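Local coordinates for protein citrate synthase (Metallosphaera sedula, PDB 6ABW) that probably catalyses the condensation of oxaloacetate with acetyl-CoA and water to give citrate and CoA, the entry step of the tricarboxylic acid cycle, at residues E235-F238 with K239-V242; N294-A297 with R298-F301; A373-V376 with G377-K380. All blocks are in the same frame, centred on the assembly; numbering follows the deposited sequence.

How the contacts relate
Contact 1 lies within helix 233-244 and contact 2 at the start of helix 295-315, and the two helices pack together: Tyr300 of contact 2 meets Phe238, Phe241 and Val242 of contact 1, with the centres about 13 Å apart. Both are partly buried, but contact 1 reaches the acetyl-CoA pocket through Glu236 and puts two aromatic rings into the core, whereas contact 2 starts its helix with an asparagine cap and spreads its charges near the surface. Contact 3 has no helix. It is a surface turn after strand 372-375, its centre about 46 Å from that of contact 1, held by one tyrosine and set against the second subunit.

Contact 1 of 3, residues E235-F238 with K239-V242; sequences EEAF and KQFV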
ATOM      1  N   GLU A 235     -21.971   0.664  -1.542  1.00 10.93           N
ATOM      2  CA  GLU A 235     -22.495   1.983  -1.950  1.00 11.44           C
ATOM      3  C   GLU A 235     -23.272   1.923  -3.259  1.00 11.85           C
ATOM      4  O   GLU A 235     -24.383   2.479  -3.333  1.00 12.24           O
ATOM      5  CB  GLU A 235     -21.393   3.056  -2.144  1.00 13.30           C
ATOM      6  CG  GLU A 235     -20.733   3.478  -0.839  1.00 15.53           C
ATOM      7  CD  GLU A 235     -19.499   2.671  -0.370  1.00 17.56           C
ATOM      8  OE1 GLU A 235     -19.433   1.430  -0.718  1.00 16.89           O
ATOM      9  OE2 GLU A 235     -18.680   3.293   0.421  1.00 17.29           O
ATOM     10  N   GLU A 236     -22.751   1.177  -4.247  1.00 12.01           N
ATOM     11  CA  GLU A 236     -23.360   1.157  -5.571  1.00 13.90           C
ATOM     12  C   GLU A 236     -24.744   0.431  -5.476  1.00 12.80           C
ATOM     13  O   GLU A 236     -25.720   0.857  -6.117  1.00 12.70           O
ATOM     14  CB  GLU A 236     -22.488   0.442  -6.591  1.00 17.76           C
ATOM     15  CG  GLU A 236     -21.306   1.300  -7.051  1.00 24.42           C
ATOM     16  CD  GLU A 236     -21.748   2.699  -7.533  1.00 31.73           C
ATOM     17  OE1 GLU A 236     -21.361   3.747  -6.938  1.00 43.29           O
ATOM     18  OE2 GLU A 236     -22.556   2.748  -8.461  1.00 40.79           O
ATOM     19  N   ALA A 237     -24.800  -0.630  -4.699  1.00 11.12           N
ATOM     20  CA  ALA A 237     -26.057  -1.357  -4.537  1.00 11.74           C
ATOM     21  C   ALA A 237     -27.093  -0.439  -3.856  1.00 11.58           C
ATOM     22  O   ALA A 237     -28.217  -0.391  -4.279  1.00 10.66           O
ATOM     23  CB  ALA A 237     -25.856  -2.600  -3.704  1.00 11.86           C
ATOM     24  N   PHE A 238     -26.700   0.248  -2.796  1.00 10.63           N
ATOM     25  CA  PHE A 238     -27.617   1.026  -1.981  1.00 11.05           C
ATOM     26  C   PHE A 238     -28.075   2.296  -2.738  1.00 11.74           C
ATOM     27  O   PHE A 238     -29.220   2.714  -2.568  1.00 10.27           O
ATOM     28  CB  PHE A 238     -26.953   1.413  -0.707  1.00 10.83           C
ATOM     29  CG  PHE A 238     -27.863   2.067   0.293  1.00 10.81           C
ATOM     30  CD1 PHE A 238     -28.593   1.325   1.207  1.00 11.37           C
ATOM     31  CD2 PHE A 238     -27.974   3.432   0.313  1.00 11.89           C
ATOM     32  CE1 PHE A 238     -29.413   1.951   2.140  1.00 11.83           C
ATOM     33  CE2 PHE A 238     -28.831   4.038   1.200  1.00 12.39           C
ATOM     34  CZ  PHE A 238     -29.566   3.301   2.091  1.00 10.61           C
ATOM     35  N   LYS A 239     -27.214   2.820  -3.595  1.00 11.56           N
ATOM     36  CA  LYS A 239     -27.547   3.982  -4.428  1.00 14.04           C
ATOM     37  C   LYS A 239     -28.692   3.750  -5.386  1.00 14.46           C
ATOM     38  O   LYS A 239     -29.427   4.701  -5.658  1.00 14.51           O
ATOM     39  CB  LYS A 239     -26.345   4.564  -5.175  1.00 16.63           C
ATOM     40  CG  LYS A 239     -25.493   5.442  -4.272  1.00 21.38           C
ATOM     41  CD  LYS A 239     -24.151   5.747  -4.950  1.00 25.57           C
ATOM     42  CE  LYS A 239     -23.310   6.575  -4.004  1.00 36.01           C
ATOM     43  NZ  LYS A 239     -21.920   6.674  -4.538  1.00 42.91           N
ATOM     44  N   GLN A 240     -28.903   2.496  -5.784  1.00 12.09           N
ATOM     45  CA  GLN A 240     -30.121   2.118  -6.477  1.00 12.07           C
ATOM     46  C   GLN A 240     -31.377   2.431  -5.669  1.00 11.10           C
ATOM     47  O   GLN A 240     -32.330   3.020  -6.206  1.00 11.36           O
ATOM     48  CB  GLN A 240     -30.132   0.634  -6.800  1.00 11.97           C
ATOM     49  CG  GLN A 240     -28.987   0.232  -7.691  1.00 11.99           C
ATOM     50  CD  GLN A 240     -28.940  -1.286  -7.867  1.00 11.91           C
ATOM     51  OE1 GLN A 240     -28.880  -1.762  -9.014  1.00 11.36           O
ATOM     52  NE2 GLN A 240     -28.896  -2.048  -6.736  1.00  9.99           N
ATOM     53  N   PHE A 241     -31.367   2.140  -4.389  1.00 11.04           N
ATOM     54  CA  PHE A 241     -32.513   2.377  -3.512  1.00 12.02           C
ATOM     55  C   PHE A 241     -32.760   3.871  -3.324  1.00 13.49           C
ATOM     56  O   PHE A 241     -33.903   4.348  -3.277  1.00 14.58           O
ATOM     57  CB  PHE A 241     -32.405   1.713  -2.144  1.00 11.28           C
ATOM     58  CG  PHE A 241     -31.837   0.306  -2.145  1.00 10.75           C
ATOM     59  CD1 PHE A 241     -32.102  -0.600  -3.196  1.00 10.78           C
ATOM     60  CD2 PHE A 241     -31.004  -0.110  -1.136  1.00 11.47           C
ATOM     61  CE1 PHE A 241     -31.541  -1.869  -3.215  1.00 10.93           C
ATOM     62  CE2 PHE A 241     -30.451  -1.376  -1.128  1.00 11.04           C
ATOM     63  CZ  PHE A 241     -30.710  -2.278  -2.161  1.00 10.93           C
ATOM     64  N   VAL A 242     -31.678   4.610  -3.217  1.00 13.33           N
ATOM     65  CA  VAL A 242     -31.772   6.042  -3.075  1.00 14.36           C
ATOM     66  C   VAL A 242     -32.398   6.704  -4.313  1.00 15.66           C
ATOM     67  O   VAL A 242     -33.297   7.529  -4.182  1.00 16.83           O
ATOM     68  CB  VAL A 242     -30.409   6.663  -2.801  1.00 15.09           C
ATOM     69  CG1 VAL A 242     -30.511   8.215  -2.769  1.00 18.63           C
ATOM     70  CG2 VAL A 242     -29.842   6.120  -1.503  1.00 15.01           C
TER
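Phe238 offers its ring face to an edge of Phe241 in an offset T-shaped stack, ring centroids 5.6 Å apart and planes at 73°. The closest carbons of the pair are Phe238 CD1 and Phe241 CD2. Farther round the Phe238 ring, CE2 meets Val242 CG2 at 3.6 Å, so residues three and four positions on both lean against it. Phe238 has CG anti to its backbone N (chi1 -172°), which swings the ring toward the next turn of helix 233-244. Outside the segments it also meets Tyr300, Tyr333 and Phe342.

Ala237 O lies 3.7 Å above the centre of the Phe241 ring. Ala237 O also accepts from Gln240 NE2 at 3.0 Å, in the carbonyl plane and on a lone pair, while Gln240 OE1 accepts from Met266 N. Gln240 thereby ties the helix to the loop holding Leu265 and Gly267, both acetyl-CoA-binding residues. On the exposed side the extended Lys239 chain carries NZ to 3.8 Å from Glu236 OE1, a long salt bridge; Glu236 itself touches the bound acetyl-CoA. Aromatic packing thus serves the core side of this helix, while the buried amide of Gln240, engaged at both ends, links it to the acetyl-CoA site.

Contact 2 of 3, residues N294-A297 with R298-F301; sequences NSDA and RKYF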
ATOM      1  N   ASN A 294     -36.864   3.496  12.118  1.00 45.50           N
ATOM      2  CA  ASN A 294     -36.773   4.823  11.510  1.00 39.72           C
ATOM      3  C   ASN A 294     -37.430   4.765  10.117  1.00 38.50           C
ATOM      4  O   ASN A 294     -37.093   3.905   9.307  1.00 34.38           O
ATOM      5  CB  ASN A 294     -35.322   5.246  11.402  1.00 41.88           C
ATOM      6  CG  ASN A 294     -35.141   6.440  10.496  1.00 50.96           C
ATOM      7  OD1 ASN A 294     -34.704   6.327   9.342  1.00 55.96           O
ATOM      8  ND2 ASN A 294     -35.519   7.599  10.998  1.00 59.30           N
ATOM      9  N   SER A 295     -38.345   5.678   9.821  1.00 39.54           N
ATOM     10  CA  SER A 295     -39.131   5.573   8.590  1.00 37.00           C
ATOM     11  C   SER A 295     -38.293   5.778   7.306  1.00 33.18           C
ATOM     12  O   SER A 295     -38.621   5.220   6.253  1.00 29.36           O
ATOM     13  CB  SER A 295     -40.318   6.502   8.645  1.00 40.08           C
ATOM     14  OG  SER A 295     -39.855   7.808   8.455  1.00 45.08           O
ATOM     15  N   ASP A 296     -37.180   6.511   7.385  1.00 31.62           N
ATOM     16  CA  ASP A 296     -36.250   6.610   6.244  1.00 30.29           C
ATOM     17  C   ASP A 296     -35.531   5.240   5.945  1.00 23.99           C
ATOM     18  O   ASP A 296     -35.542   4.716   4.816  1.00 22.40           O
ATOM     19  CB  ASP A 296     -35.213   7.696   6.482  1.00 37.94           C
ATOM     20  CG  ASP A 296     -34.931   8.496   5.234  1.00 45.78           C
ATOM     21  OD1 ASP A 296     -34.933   7.925   4.125  1.00 54.96           O
ATOM     22  OD2 ASP A 296     -34.742   9.720   5.358  1.00 55.40           O
ATOM     23  N   ALA A 297     -34.909   4.695   6.985  1.00 21.44           N
ATOM     24  CA  ALA A 297     -34.320   3.369   6.932  1.00 19.53           C
ATOM     25  C   ALA A 297     -35.331   2.317   6.501  1.00 19.84           C
ATOM     26  O   ALA A 297     -35.011   1.424   5.722  1.00 16.74           O
ATOM     27  CB  ALA A 297     -33.684   2.993   8.262  1.00 21.19           C
ATOM     28  N   ARG A 298     -36.571   2.448   6.969  1.00 21.16           N
ATOM     29  CA  ARG A 298     -37.633   1.467   6.672  1.00 21.03           C
ATOM     30  C   ARG A 298     -37.958   1.500   5.174  1.00 18.20           C
ATOM     31  O   ARG A 298     -38.142   0.462   4.561  1.00 17.02           O
ATOM     32  CB  ARG A 298     -38.901   1.789   7.485  1.00 27.09           C
ATOM     33  CG  ARG A 298     -39.949   0.681   7.451  1.00 34.27           C
ATOM     34  CD  ARG A 298     -41.289   1.219   7.960  1.00 44.19           C
ATOM     35  NE  ARG A 298     -42.226   0.153   8.326  1.00 57.31           N
ATOM     36  CZ  ARG A 298     -43.529   0.322   8.618  1.00 66.56           C
ATOM     37  NH1 ARG A 298     -44.272  -0.735   8.943  1.00 65.87           N
ATOM     38  NH2 ARG A 298     -44.110   1.529   8.579  1.00 69.49           N
ATOM     39  N   LYS A 299     -38.035   2.701   4.617  1.00 15.58           N
ATOM     40  CA  LYS A 299     -38.314   2.920   3.234  1.00 18.13           C
ATOM     41  C   LYS A 299     -37.277   2.202   2.336  1.00 15.70           C
ATOM     42  O   LYS A 299     -37.645   1.513   1.336  1.00 14.91           O
ATOM     43  CB  LYS A 299     -38.308   4.436   3.032  1.00 23.91           C
ATOM     44  CG  LYS A 299     -38.759   4.991   1.731  1.00 31.60           C
ATOM     45  CD  LYS A 299     -38.546   6.509   1.687  1.00 34.28           C
ATOM     46  CE  LYS A 299     -37.053   6.881   1.592  1.00 40.75           C
ATOM     47  NZ  LYS A 299     -36.841   8.229   0.970  1.00 43.02           N
ATOM     48  N   TYR A 300     -35.993   2.345   2.686  1.00 14.44           N
ATOM     49  CA  TYR A 300     -34.913   1.697   1.910  1.00 13.76           C
ATOM     50  C   TYR A 300     -34.961   0.190   2.003  1.00 12.01           C
ATOM     51  O   TYR A 300     -34.721  -0.459   1.008  1.00 12.25           O
ATOM     52  CB  TYR A 300     -33.553   2.310   2.294  1.00 14.57           C
ATOM     53  CG  TYR A 300     -33.413   3.746   1.839  1.00 15.25           C
ATOM     54  CD1 TYR A 300     -33.791   4.166   0.546  1.00 16.99           C
ATOM     55  CD2 TYR A 300     -32.973   4.718   2.713  1.00 17.12           C
ATOM     56  CE1 TYR A 300     -33.685   5.494   0.151  1.00 18.31           C
ATOM     57  CE2 TYR A 300     -32.827   6.045   2.309  1.00 18.27           C
ATOM     58  CZ  TYR A 300     -33.146   6.413   1.012  1.00 19.49           C
ATOM     59  OH  TYR A 300     -33.010   7.707   0.566  1.00 22.04           O
ATOM     60  N   PHE A 301     -35.295  -0.358   3.148  1.00 12.27           N
ATOM     61  CA  PHE A 301     -35.434  -1.773   3.374  1.00 12.85           C
ATOM     62  C   PHE A 301     -36.590  -2.293   2.517  1.00 12.92           C
ATOM     63  O   PHE A 301     -36.444  -3.276   1.827  1.00 13.75           O
ATOM     64  CB  PHE A 301     -35.669  -2.162   4.845  1.00 15.27           C
ATOM     65  CG  PHE A 301     -35.941  -3.624   5.035  1.00 17.45           C
ATOM     66  CD1 PHE A 301     -34.921  -4.555   4.924  1.00 18.30           C
ATOM     67  CD2 PHE A 301     -37.233  -4.093   5.255  1.00 23.03           C
ATOM     68  CE1 PHE A 301     -35.130  -5.928   5.089  1.00 21.08           C
ATOM     69  CE2 PHE A 301     -37.481  -5.485   5.344  1.00 24.17           C
ATOM     70  CZ  PHE A 301     -36.425  -6.397   5.282  1.00 23.54           C
TER
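Asp296 and Tyr300, one helical turn apart, run side by side and point the same way. Asp296 OD1 approaches Tyr300 CE2 to 3.4 Å, and the carboxylate and ring planes lie 24° apart. Asp296 OD1 also touches Lys299 CE and forms a long salt bridge with Lys299 NZ at 3.7 Å. The lysine chain bends at its third torsion (chi3 71°), which places CE over the rim of one Tyr300 face. Its ammonium also makes a weak hydrogen bond to Gly245 O, and the chain rests on Glu246 and Pro247, just past the end of helix 233-244. The negative carboxylate would be expected to favour the positive charge of this lysine.

Behind these side chains is the first turn of helix 295-315, with Asn294 as its N-cap. Asn294 OD1 accepts from Ala297 N at 2.9 Å in an almost straight bond, 175° at the hydrogen, while the backbone O of Asn294 takes Arg298 N at 2.8 Å. The regular helical ladder follows, from Lys299 N to Ser295 O, Tyr300 N to Asp296 O and Phe301 N to Ala297 O. Asp296, near this amino-terminal end, would probably be stabilised as an anion by the helix dipole.

Farther out, the extended Arg298 chain brings NE to Glu292, a salt bridge back to helix 278-292. Phe301 packs between that helix and helix 325-335, where Ala297 touches Ala334. Tyr300 turns to the other neighbours: its ring makes edge-to-face contacts with Phe238 and Tyr333, and its side chain also lies on Phe241 and Val242 of helix 233-244.

Contact 3 of 3, residues A373-V376 with G377-K380; sequences ALYV and GPLK
Tyr375 folds forward over Gly377 and grips Pro378 through its hydroxyl, at the end of a strand that begins before Ala373. Ala373 and Leu374 lead into this turn and face the second subunit, packing on its Val197 and Phe24 respectively. At Tyr375 the side chain departs with CG trans to the amide nitrogen (chi1 -170°), and the ring runs alongside the chain that follows. Gly377 N sits 3.4 Å above the centre of the Tyr375 ring, and Gly377 CA is 3.8 Å from the centroid on a line 28° off the normal, a CH-pi contact over the face. With no side chain, Gly377 brings its backbone close against the ring face.

Strand 372-375 extends a sheet across the dimer interface: Ala373, Leu374 and Tyr375 pair in a parallel ladder with a strand of the second subunit. The extended C-terminal arm therefore reaches over the partner chain, well away from the centre of its own. Tyr375 takes part there as well, its ring meeting Tyr32 and its side chain packing on Thr31, both of the second subunit.

At the far end of the ring, Tyr375 OH donates to Pro378 O at 2.7 Å. The acceptor lies near the ring plane, at its edge, and the hydroxyl is tilted 15° from the carbonyl plane. Pro378 CD lies 3.4 Å from Tyr375 OH. Val376 ends the first segment, where the strand gives way to the turn. Beyond the turn, Lys380 NZ forms salt bridges with Asp382 and with Asp46 of the second subunit.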
ATOM      1  N   ALA A 373       9.456  -8.899 -15.604  1.00 28.07           N
ATOM      2  CA  ALA A 373       8.845  -8.208 -16.716  1.00 29.42           C
ATOM      3  C   ALA A 373       9.598  -8.626 -18.006  1.00 32.47           C
ATOM      4  O   ALA A 373      10.815  -8.555 -18.078  1.00 37.59           O
ATOM      5  CB  ALA A 373       8.873  -6.700 -16.526  1.00 31.46           C
ATOM      6  N   LEU A 374       8.849  -9.048 -19.012  1.00 32.22           N
ATOM      7  CA  LEU A 374       9.424  -9.366 -20.302  1.00 31.47           C
ATOM      8  C   LEU A 374       9.680  -8.077 -21.098  1.00 25.25           C
ATOM      9  O   LEU A 374       8.715  -7.355 -21.361  1.00 27.79           O
ATOM     10  CB  LEU A 374       8.465 -10.295 -21.050  1.00 33.60           C
ATOM     11  CG  LEU A 374       8.991 -10.683 -22.455  1.00 37.80           C
ATOM     12  CD1 LEU A 374      10.200 -11.560 -22.286  1.00 36.20           C
ATOM     13  CD2 LEU A 374       7.930 -11.349 -23.319  1.00 39.79           C
ATOM     14  N   TYR A 375      10.930  -7.793 -21.494  1.00 23.64           N
ATOM     15  CA  TYR A 375      11.240  -6.607 -22.287  1.00 23.98           C
ATOM     16  C   TYR A 375      10.747  -6.710 -23.729  1.00 29.44           C
ATOM     17  O   TYR A 375      11.148  -7.611 -24.417  1.00 27.27           O
ATOM     18  CB  TYR A 375      12.734  -6.339 -22.354  1.00 24.64           C
ATOM     19  CG  TYR A 375      13.063  -5.017 -22.961  1.00 22.91           C
ATOM     20  CD1 TYR A 375      12.688  -3.826 -22.342  1.00 19.88           C
ATOM     21  CD2 TYR A 375      13.704  -4.927 -24.204  1.00 20.79           C
ATOM     22  CE1 TYR A 375      12.985  -2.604 -22.886  1.00 18.11           C
ATOM     23  CE2 TYR A 375      13.998  -3.693 -24.772  1.00 18.81           C
ATOM     24  CZ  TYR A 375      13.636  -2.534 -24.138  1.00 18.02           C
ATOM     25  OH  TYR A 375      13.975  -1.341 -24.691  1.00 16.98           O
ATOM     26  N   VAL A 376       9.912  -5.766 -24.172  1.00 25.16           N
ATOM     27  CA  VAL A 376       9.415  -5.739 -25.572  1.00 27.30           C
ATOM     28  C   VAL A 376       9.680  -4.401 -26.181  1.00 25.84           C
ATOM     29  O   VAL A 376       9.104  -4.048 -27.196  1.00 28.07           O
ATOM     30  CB  VAL A 376       7.900  -6.065 -25.661  1.00 27.67           C
ATOM     31  CG1 VAL A 376       7.650  -7.478 -25.206  1.00 30.46           C
ATOM     32  CG2 VAL A 376       7.035  -5.100 -24.844  1.00 29.59           C
ATOM     33  N   GLY A 377      10.576  -3.629 -25.583  1.00 22.90           N
ATOM     34  CA  GLY A 377      10.809  -2.274 -25.991  1.00 24.11           C
ATOM     35  C   GLY A 377      11.877  -2.120 -27.065  1.00 23.50           C
ATOM     36  O   GLY A 377      12.346  -3.106 -27.615  1.00 22.32           O
ATOM     37  N   PRO A 378      12.285  -0.883 -27.319  1.00 23.57           N
ATOM     38  CA  PRO A 378      13.261  -0.612 -28.353  1.00 23.73           C
ATOM     39  C   PRO A 378      14.601  -1.305 -28.211  1.00 26.36           C
ATOM     40  O   PRO A 378      15.148  -1.457 -27.103  1.00 22.27           O
ATOM     41  CB  PRO A 378      13.482   0.882 -28.242  1.00 26.95           C
ATOM     42  CG  PRO A 378      12.250   1.405 -27.619  1.00 26.72           C
ATOM     43  CD  PRO A 378      11.779   0.365 -26.695  1.00 25.73           C
ATOM     44  N   LEU A 379      15.170  -1.652 -29.367  1.00 24.74           N
ATOM     45  CA  LEU A 379      16.545  -2.045 -29.445  1.00 25.24           C
ATOM     46  C   LEU A 379      17.503  -0.886 -29.129  1.00 22.84           C
ATOM     47  O   LEU A 379      17.126   0.299 -29.064  1.00 22.30           O
ATOM     48  CB  LEU A 379      16.835  -2.679 -30.835  1.00 28.80           C
ATOM     49  CG  LEU A 379      15.985  -3.926 -31.093  1.00 29.65           C
ATOM     50  CD1 LEU A 379      16.261  -4.509 -32.457  1.00 33.61           C
ATOM     51  CD2 LEU A 379      16.239  -4.966 -30.015  1.00 32.75           C
ATOM     52  N   LYS A 380      18.770  -1.251 -28.939  1.00 22.07           N
ATOM     53  CA  LYS A 380      19.843  -0.330 -28.628  1.00 22.57           C
ATOM     54  C   LYS A 380      19.832   0.908 -29.508  1.00 22.53           C
ATOM     55  O   LYS A 380      19.766   0.773 -30.715  1.00 22.34           O
ATOM     56  CB  LYS A 380      21.161  -1.065 -28.854  1.00 25.11           C
ATOM     57  CG  LYS A 380      22.272  -0.683 -27.951  1.00 32.98           C
ATOM     58  CD  LYS A 380      22.870   0.665 -28.180  1.00 32.98           C
ATOM     59  CE  LYS A 380      24.338   0.588 -27.753  1.00 37.09           C
ATOM     60  NZ  LYS A 380      24.815   1.944 -27.395  1.00 37.40           N
TER